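Local atomic coordinates of RavA (PDB entry 6WO6), a protein that is a Legionella pneumophila effector that probably acts in the host cell during infection. Residues 216-221 with 285-290. The protein carries 2 engineered substitutions. Sequence-based numbering, arbitrary orientation.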
loop_
_atom_site.group_PDB
_atom_site.type_symbol
_atom_site.label_atom_id
_atom_site.label_comp_id
_atom_site.label_asym_id
_atom_site.label_seq_id
_atom_site.Cartn_x
_atom_site.Cartn_y
_atom_site.Cartn_z
ATOM N N SER A 216 -8.282 -18.369 6.187
ATOM C CA SER A 216 -7.508 -19.219 5.286
ATOM C C SER A 216 -6.011 -18.991 5.456
ATOM O O SER A 216 -5.226 -19.948 5.498
ATOM C CB SER A 216 -7.934 -18.957 3.841
ATOM O OG SER A 216 -7.002 -19.497 2.922
ATOM N N ILE A 217 -5.597 -17.725 5.544
ATOM C CA ILE A 217 -4.183 -17.413 5.720
ATOM C C ILE A 217 -3.675 -17.992 7.031
ATOM O O ILE A 217 -2.573 -18.547 7.094
ATOM C CB ILE A 217 -3.956 -15.890 5.647
ATOM C CG1 ILE A 217 -4.474 -15.333 4.323
ATOM C CG2 ILE A 217 -2.483 -15.553 5.826
ATOM C CD1 ILE A 217 -4.584 -13.826 4.312
ATOM N N ALA A 218 -4.471 -17.881 8.097
ATOM C CA ALA A 218 -4.049 -18.403 9.392
ATOM C C ALA A 218 -3.941 -19.919 9.365
ATOM O O ALA A 218 -3.016 -20.491 9.954
ATOM C CB ALA A 218 -5.021 -17.952 10.481
ATOM N N GLY A 219 -4.873 -20.587 8.682
ATOM C CA GLY A 219 -4.781 -22.033 8.553
ATOM C C GLY A 219 -3.531 -22.464 7.810
ATOM O O GLY A 219 -2.802 -23.358 8.256
ATOM N N LYS A 220 -3.259 -21.822 6.668
ATOM C CA LYS A 220 -2.058 -22.159 5.907
ATOM C C LYS A 220 -0.787 -21.826 6.681
ATOM O O LYS A 220 0.206 -22.554 6.577
ATOM C CB LYS A 220 -2.064 -21.446 4.555
ATOM C CG LYS A 220 -3.225 -21.837 3.652
ATOM C CD LYS A 220 -2.921 -21.522 2.196
ATOM C CE LYS A 220 -4.143 -21.711 1.313
ATOM N NZ LYS A 220 -5.161 -20.648 1.545
ATOM N N LEU A 221 -0.801 -20.750 7.470
ATOM C CA LEU A 221 0.354 -20.424 8.299
ATOM C C LEU A 221 0.587 -21.500 9.350
ATOM O O LEU A 221 1.701 -22.016 9.489
ATOM C CB LEU A 221 0.162 -19.060 8.962
ATOM C CG LEU A 221 0.467 -17.832 8.106
ATOM C CD1 LEU A 221 0.139 -16.554 8.863
ATOM C CD2 LEU A 221 1.923 -17.846 7.677
ATOM N N LEU A 285 -13.394 -26.517 12.552
ATOM C CA LEU A 285 -13.860 -26.273 11.190
ATOM C C LEU A 285 -13.143 -25.082 10.565
ATOM O O LEU A 285 -12.785 -25.118 9.381
ATOM C CB LEU A 285 -15.370 -26.045 11.184
ATOM C CG LEU A 285 -16.293 -27.211 11.540
ATOM C CD1 LEU A 285 -17.743 -26.752 11.540
ATOM C CD2 LEU A 285 -16.095 -28.372 10.583
ATOM N N GLU A 286 -12.925 -24.021 11.347
ATOM C CA GLU A 286 -12.278 -22.824 10.819
ATOM C C GLU A 286 -10.881 -23.127 10.296
ATOM O O GLU A 286 -10.409 -22.466 9.365
ATOM C CB GLU A 286 -12.218 -21.743 11.900
ATOM C CG GLU A 286 -11.797 -20.367 11.404
ATOM C CD GLU A 286 -11.775 -19.328 12.515
ATOM O OE1 GLU A 286 -11.733 -19.720 13.700
ATOM O OE2 GLU A 286 -11.802 -18.119 12.203
ATOM N N PHE A 287 -10.216 -24.128 10.871
ATOM C CA PHE A 287 -8.851 -24.502 10.517
ATOM C C PHE A 287 -8.775 -25.978 10.154
ATOM O O PHE A 287 -7.821 -26.678 10.510
ATOM C CB PHE A 287 -7.892 -24.169 11.656
ATOM C CG PHE A 287 -7.879 -22.713 12.024
ATOM C CD1 PHE A 287 -7.791 -21.738 11.043
ATOM C CD2 PHE A 287 -7.970 -22.318 13.348
ATOM C CE1 PHE A 287 -7.782 -20.392 11.378
ATOM C CE2 PHE A 287 -7.963 -20.974 13.691
ATOM C CZ PHE A 287 -7.869 -20.011 12.705
ATOM N N ALA A 288 -9.781 -26.464 9.419
ATOM C CA ALA A 288 -9.871 -27.888 9.111
ATOM C C ALA A 288 -8.674 -28.378 8.306
ATOM O O ALA A 288 -8.307 -29.558 8.397
ATOM C CB ALA A 288 -11.171 -28.174 8.360
ATOM N N ILE A 289 -8.044 -27.488 7.532
ATOM C CA ILE A 289 -6.900 -27.859 6.704
ATOM C C ILE A 289 -5.786 -28.490 7.529
ATOM O O ILE A 289 -4.962 -29.237 6.991
ATOM C CB ILE A 289 -6.388 -26.619 5.936
ATOM C CG1 ILE A 289 -5.417 -27.027 4.825
ATOM C CG2 ILE A 289 -5.730 -25.633 6.886
ATOM C CD1 ILE A 289 -4.877 -25.857 4.038
ATOM N N LEU A 290 -5.757 -28.226 8.836
ATOM C CA LEU A 290 -4.708 -28.783 9.683
ATOM C C LEU A 290 -4.828 -30.294 9.839
ATOM O O LEU A 290 -3.814 -30.969 10.046
ATOM C CB LEU A 290 -4.744 -28.118 11.059
ATOM C CG LEU A 290 -4.099 -26.742 11.186
ATOM C CD1 LEU A 290 -4.385 -26.143 12.549
ATOM C CD2 LEU A 290 -2.608 -26.865 10.960
#
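A buried apolar contact between a helix and a helix-ending turn joins helix 214-224 to the chain just past helix 281-286, within the elongated, all-helical fold of RavA. Gly-219 and Phe-287 form its centre: their CA atoms lie 5.1 Å apart, and the glycine presents bare backbone to the turn, consistent with this close approach. Phe-287 is where the chain leaves helical geometry after helix 281-286, and it opens a type I beta turn to Leu-290, closed by a hydrogen bond from Leu-290 N to Phe-287 O (3.1 Å). This turn sets three apolar side chains, those of Phe-287, Ile-289 and Leu-290, against the glycine-bearing flank of the helix.

With CG anti to its own carbonyl carbon (chi1 -59°), Phe-287 sends its ring past Gly-219 to the Ala-218 side of the helix, CD1 lying 3.9 Å from Gly-219 CA. Further out on the same ring, CE1 meets the methyl CB of Ala-218 at 3.8 Å; both helix atoms approach the ring at a slant. One ring face receives Glu-286 CG, offset toward the rim, while Ser-253, Ala-254 and Leu-257 of helix 246-265 also pack on this side chain. Glu-286 OE2 links Ser-215 of helix 214-224, by a hydrogen bond, with Lys-250 of helix 246-265, by a salt bridge.

To the other side of Gly-219, toward Lys-220, the branches of Ile-289 part across the helix. The longer arm reaches the aliphatic part of Lys-220, with CD1 4.4 Å from Lys-220 CG. Leu-290 CD2 comes within 4.4 Å of Gly-219 O, and both Leu-290 and Ile-289 also touch Leu-223. The shorter branch of Ile-289 abuts the glycine peptide, its CG2 lying 4.0 Å from Gly-219 O.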